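Local coordinates for LytB (Plasmodium falciparum, PDB 4N7B), which reduces (E)-4-hydroxy-3-methylbut-2-enyl diphosphate to isopentenyl and dimethylallyl diphosphate with an iron-sulfur cluster, the last step of the apicoplast isoprenoid precursor pathway, at residues S386-A391 / Q452-P457; K446-S451 / V456-L461. All coordinates share one frame; numbering follows the deposited sequence.

Contact 1. Residues S386-A391 / Q452-P457; sequences SMDDCA and QIRNVP. With SO4 (sulfate ion), chain D.
A surface salt bridge between the first turn of helix 387-400 and the turn that follows helix 442-452 joins Asp-388 to Arg-454. The guanidinium offers NH2 at its edge to Asp-388 OD2; the modelled separation, 2.5 Å, is shorter than expected, and its exact length is doubtful. The two side chains come from opposite directions, and their flat groups are turned 44° apart; OD2 carries the bond, with Asp-388 OD1 3.5 Å from Arg-454 NH2. The Ile-453 CD1 methyl packs against the carboxylate, 3.5 Å from Asp-388 OD2; with CG1 between the backbone N and the carbonyl carbon (chi1 60°), the side chain extends toward the carboxylate. Each partner sits in a helix-end motif. Ser-386 is the N-cap of helix 387-400, its OG accepting from Asp-389 N at 3.1 Å and more weakly from Asp-388 N, while on the Arg-454 side Asn-455, with positive phi, is the C-prime residue of a Schellman motif. Arg-454 bends at chi3, and its NE bonds to Ser-450 O, which ties the guanidinium back to the end of helix 442-452. A sulfate ion, probably from the crystallisation liquor, lies in the guanidinium plane, with its O3 3.1 Å from Arg-454 NH1.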
# COMPACT_ATOMS: atom_id res chain seq x y z
N SER A 386 -9.12 -4.91 -1.75
CA SER A 386 -9.80 -6.01 -1.10
C SER A 386 -9.79 -7.18 -2.05
O SER A 386 -10.17 -7.04 -3.21
CB SER A 386 -11.25 -5.63 -0.84
OG SER A 386 -12.03 -6.80 -0.65
N MET A 387 -9.36 -8.34 -1.59
CA MET A 387 -9.36 -9.53 -2.43
C MET A 387 -10.79 -9.91 -2.78
O MET A 387 -11.04 -10.45 -3.84
CB MET A 387 -8.69 -10.70 -1.73
CG MET A 387 -7.21 -10.48 -1.50
SD MET A 387 -6.37 -12.00 -1.00
CE MET A 387 -6.92 -12.17 0.65
N ASP A 388 -11.72 -9.61 -1.89
CA ASP A 388 -13.13 -9.95 -2.11
C ASP A 388 -13.75 -9.10 -3.21
O ASP A 388 -14.35 -9.63 -4.12
CB ASP A 388 -13.92 -9.79 -0.83
CG ASP A 388 -13.35 -10.62 0.30
OD1 ASP A 388 -13.46 -11.87 0.24
OD2 ASP A 388 -12.76 -10.02 1.24
N ASP A 389 -13.59 -7.78 -3.10
CA ASP A 389 -14.06 -6.85 -4.11
C ASP A 389 -13.39 -7.14 -5.44
O ASP A 389 -14.04 -7.17 -6.48
CB ASP A 389 -13.72 -5.42 -3.73
CG ASP A 389 -14.68 -4.82 -2.69
OD1 ASP A 389 -15.71 -5.46 -2.35
OD2 ASP A 389 -14.39 -3.68 -2.24
N CYS A 390 -12.08 -7.34 -5.40
CA CYS A 390 -11.33 -7.54 -6.64
C CYS A 390 -11.87 -8.75 -7.37
O CYS A 390 -12.13 -8.69 -8.58
CB CYS A 390 -9.82 -7.73 -6.39
SG CYS A 390 -8.87 -7.67 -7.90
N ALA A 391 -12.04 -9.85 -6.65
CA ALA A 391 -12.56 -11.07 -7.26
C ALA A 391 -13.94 -10.84 -7.88
O ALA A 391 -14.28 -11.40 -8.93
CB ALA A 391 -12.63 -12.19 -6.22
N GLN A 452 -15.50 -6.51 8.28
CA GLN A 452 -16.92 -6.13 8.32
C GLN A 452 -17.79 -7.01 7.44
O GLN A 452 -18.89 -7.39 7.85
CB GLN A 452 -17.11 -4.68 7.92
CG GLN A 452 -16.52 -3.70 8.89
CD GLN A 452 -16.54 -2.29 8.34
OE1 GLN A 452 -16.13 -2.06 7.21
NE2 GLN A 452 -17.04 -1.36 9.13
N ILE A 453 -17.36 -7.31 6.22
CA ILE A 453 -18.19 -8.15 5.34
C ILE A 453 -18.21 -9.58 5.86
O ILE A 453 -18.98 -10.42 5.37
CB ILE A 453 -17.72 -8.12 3.87
CG1 ILE A 453 -16.29 -8.63 3.75
CG2 ILE A 453 -17.76 -6.70 3.34
CD1 ILE A 453 -15.88 -8.77 2.30
N ARG A 454 -17.38 -9.86 6.86
CA ARG A 454 -17.44 -11.15 7.57
C ARG A 454 -18.22 -11.00 8.90
O ARG A 454 -18.18 -11.86 9.77
CB ARG A 454 -16.03 -11.73 7.74
CG ARG A 454 -15.65 -12.71 6.63
CD ARG A 454 -14.06 -12.91 6.43
NE ARG A 454 -13.68 -11.85 5.52
CZ ARG A 454 -13.36 -11.99 4.24
NH1 ARG A 454 -13.27 -13.18 3.67
NH2 ARG A 454 -13.11 -10.90 3.54
N ASN A 455 -18.97 -9.90 9.00
CA ASN A 455 -19.89 -9.65 10.10
C ASN A 455 -19.22 -9.36 11.45
O ASN A 455 -19.87 -9.40 12.48
CB ASN A 455 -20.88 -10.79 10.24
CG ASN A 455 -21.69 -11.00 9.00
OD1 ASN A 455 -21.96 -10.07 8.25
ND2 ASN A 455 -22.09 -12.23 8.76
N VAL A 456 -17.94 -9.03 11.45
CA VAL A 456 -17.36 -8.57 12.71
C VAL A 456 -16.96 -7.09 12.64
O VAL A 456 -16.17 -6.66 11.80
CB VAL A 456 -16.28 -9.54 13.27
CG1 VAL A 456 -16.02 -10.66 12.30
CG2 VAL A 456 -15.02 -8.81 13.72
N PRO A 457 -17.58 -6.28 13.51
CA PRO A 457 -17.37 -4.84 13.54
C PRO A 457 -15.89 -4.52 13.61
O PRO A 457 -15.12 -5.25 14.22
CB PRO A 457 -18.07 -4.40 14.82
CG PRO A 457 -19.06 -5.48 15.12
CD PRO A 457 -18.45 -6.75 14.60
S SO4 D . -13.23 -16.72 4.05
O1 SO4 D . -12.99 -18.16 4.07
O2 SO4 D . -13.19 -16.20 5.41
O3 SO4 D . -12.19 -16.07 3.25
O4 SO4 D . -14.53 -16.45 3.46

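Contact 2. Residues K446-S451 / V456-L461; sequences KLVYSS and VPAVLL
Helix 446-451 and strand 458-461 run nearly antiparallel, at 167°, with their axes 7.6 Å apart at closest approach. They belong to the second and third elements of the beta-alpha-beta unit formed by strand 432-436, helix 442-452 and strand 458-461, the last being an outermost strand of a five-stranded parallel sheet. Val-448 supplies the apolar packing with a division of labour between its methyls. CG1, anti to the backbone N (chi1 160°), meets Ala-458 CB at 3.9 Å, whereas the Val-448 and Leu-460 side chains cross at about a right angle, CG2 touching Leu-460 CB at 3.7 Å. Leu-460 and Val-448 both also lean on Val-435 of the neighbouring strand. The Leu-460 side chain is about 6 Å from that of Ser-441, which by similarity binds the substrate and the isopentenyl diphosphate product. Polar bonds close the other end, where Val-456 N donates to Ser-451 O at 3.1 Å. The Ser-451 hydroxyl is also hydrogen-bonded to Thr-433 OG1, linking helix 442-452 to strand 432-436 and to the loop leading into strand 458-461. Ser-451 OG donates to Val-456 O at 2.7 Å, approaching from above the carbonyl plane, 39° out of it.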
# COMPACT_ATOMS: atom_id res chain seq x y z
N LYS A 446 -8.95 -1.50 3.69
CA LYS A 446 -9.43 -2.78 3.17
C LYS A 446 -9.36 -3.87 4.23
O LYS A 446 -10.08 -4.87 4.16
CB LYS A 446 -8.70 -3.18 1.88
CG LYS A 446 -8.84 -2.15 0.76
CD LYS A 446 -10.30 -1.89 0.43
CE LYS A 446 -10.50 -0.53 -0.27
NZ LYS A 446 -11.96 -0.14 -0.30
N LEU A 447 -8.51 -3.68 5.23
CA LEU A 447 -8.46 -4.65 6.32
C LEU A 447 -9.73 -4.51 7.14
O LEU A 447 -10.39 -5.49 7.46
CB LEU A 447 -7.24 -4.44 7.21
CG LEU A 447 -5.93 -4.96 6.62
CD1 LEU A 447 -4.77 -4.54 7.49
CD2 LEU A 447 -5.98 -6.46 6.51
N VAL A 448 -10.07 -3.28 7.48
CA VAL A 448 -11.31 -3.03 8.21
C VAL A 448 -12.49 -3.64 7.46
O VAL A 448 -13.36 -4.30 8.04
CB VAL A 448 -11.55 -1.52 8.35
CG1 VAL A 448 -13.04 -1.22 8.65
CG2 VAL A 448 -10.66 -0.97 9.41
N TYR A 449 -12.52 -3.39 6.16
CA TYR A 449 -13.62 -3.87 5.33
C TYR A 449 -13.69 -5.39 5.31
O TYR A 449 -14.77 -5.97 5.34
CB TYR A 449 -13.42 -3.34 3.93
CG TYR A 449 -14.45 -3.72 2.89
CD1 TYR A 449 -15.67 -3.07 2.82
CD2 TYR A 449 -14.17 -4.70 1.95
CE1 TYR A 449 -16.60 -3.38 1.84
CE2 TYR A 449 -15.09 -5.02 0.97
CZ TYR A 449 -16.31 -4.35 0.93
OH TYR A 449 -17.23 -4.67 -0.05
N SER A 450 -12.53 -6.04 5.25
CA SER A 450 -12.48 -7.51 5.19
C SER A 450 -13.17 -8.11 6.40
O SER A 450 -13.88 -9.10 6.29
CB SER A 450 -11.02 -8.01 5.14
OG SER A 450 -10.37 -7.59 3.96
N SER A 451 -12.95 -7.51 7.57
CA SER A 451 -13.62 -7.97 8.80
C SER A 451 -15.12 -7.69 8.77
O SER A 451 -15.92 -8.51 9.22
CB SER A 451 -12.98 -7.28 10.01
OG SER A 451 -13.66 -7.59 11.22
N VAL A 456 -17.94 -9.03 11.45
CA VAL A 456 -17.36 -8.57 12.71
C VAL A 456 -16.96 -7.09 12.64
O VAL A 456 -16.17 -6.66 11.80
CB VAL A 456 -16.28 -9.54 13.27
CG1 VAL A 456 -16.02 -10.66 12.30
CG2 VAL A 456 -15.02 -8.81 13.72
N PRO A 457 -17.58 -6.28 13.51
CA PRO A 457 -17.37 -4.84 13.54
C PRO A 457 -15.89 -4.52 13.61
O PRO A 457 -15.12 -5.25 14.22
CB PRO A 457 -18.07 -4.40 14.82
CG PRO A 457 -19.06 -5.48 15.12
CD PRO A 457 -18.45 -6.75 14.60
N ALA A 458 -15.48 -3.43 12.97
CA ALA A 458 -14.07 -3.14 12.85
C ALA A 458 -13.88 -1.63 12.82
O ALA A 458 -14.76 -0.89 12.41
CB ALA A 458 -13.54 -3.75 11.58
N VAL A 459 -12.72 -1.19 13.29
CA VAL A 459 -12.41 0.23 13.34
C VAL A 459 -10.96 0.39 12.96
O VAL A 459 -10.13 -0.44 13.29
CB VAL A 459 -12.58 0.84 14.77
CG1 VAL A 459 -14.02 0.89 15.17
CG2 VAL A 459 -11.77 0.03 15.80
N LEU A 460 -10.68 1.50 12.27
CA LEU A 460 -9.34 1.85 11.88
C LEU A 460 -8.91 2.98 12.77
O LEU A 460 -9.56 4.00 12.83
CB LEU A 460 -9.36 2.33 10.43
CG LEU A 460 -8.00 2.81 9.95
CD1 LEU A 460 -7.04 1.63 9.89
CD2 LEU A 460 -8.15 3.45 8.59
N LEU A 461 -7.80 2.80 13.49
CA LEU A 461 -7.32 3.80 14.43
C LEU A 461 -5.84 4.07 14.20
O LEU A 461 -5.04 3.13 14.09
CB LEU A 461 -7.54 3.32 15.88
CG LEU A 461 -9.00 3.08 16.28
CD1 LEU A 461 -9.04 2.49 17.68
CD2 LEU A 461 -9.81 4.37 16.19

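From the N terminus, the chain first reaches 386-391, at the start of helix 387-400, then passes through helix 414-427 and strand 432-436 before entering helix 442-452. Contact 2 closes the short local loop between 446-451 and 456-461. Contact 1 spans a far longer one, with 60 residues between its segments. Because 446-451 falls inside that span and 456-461 ends beyond it, the two closures cross, sharing Val-456 and Pro-457. The turn met by helix 387-400 is the one held by contact 2. The contacts also touch directly: Tyr-449 OH, on the helix of contact 2, makes a probable hydrogen bond with Asp-389 OD1 at 2.9 Å, a direct tie between helices 387-400 and 442-452 beside the salt bridge to the turn.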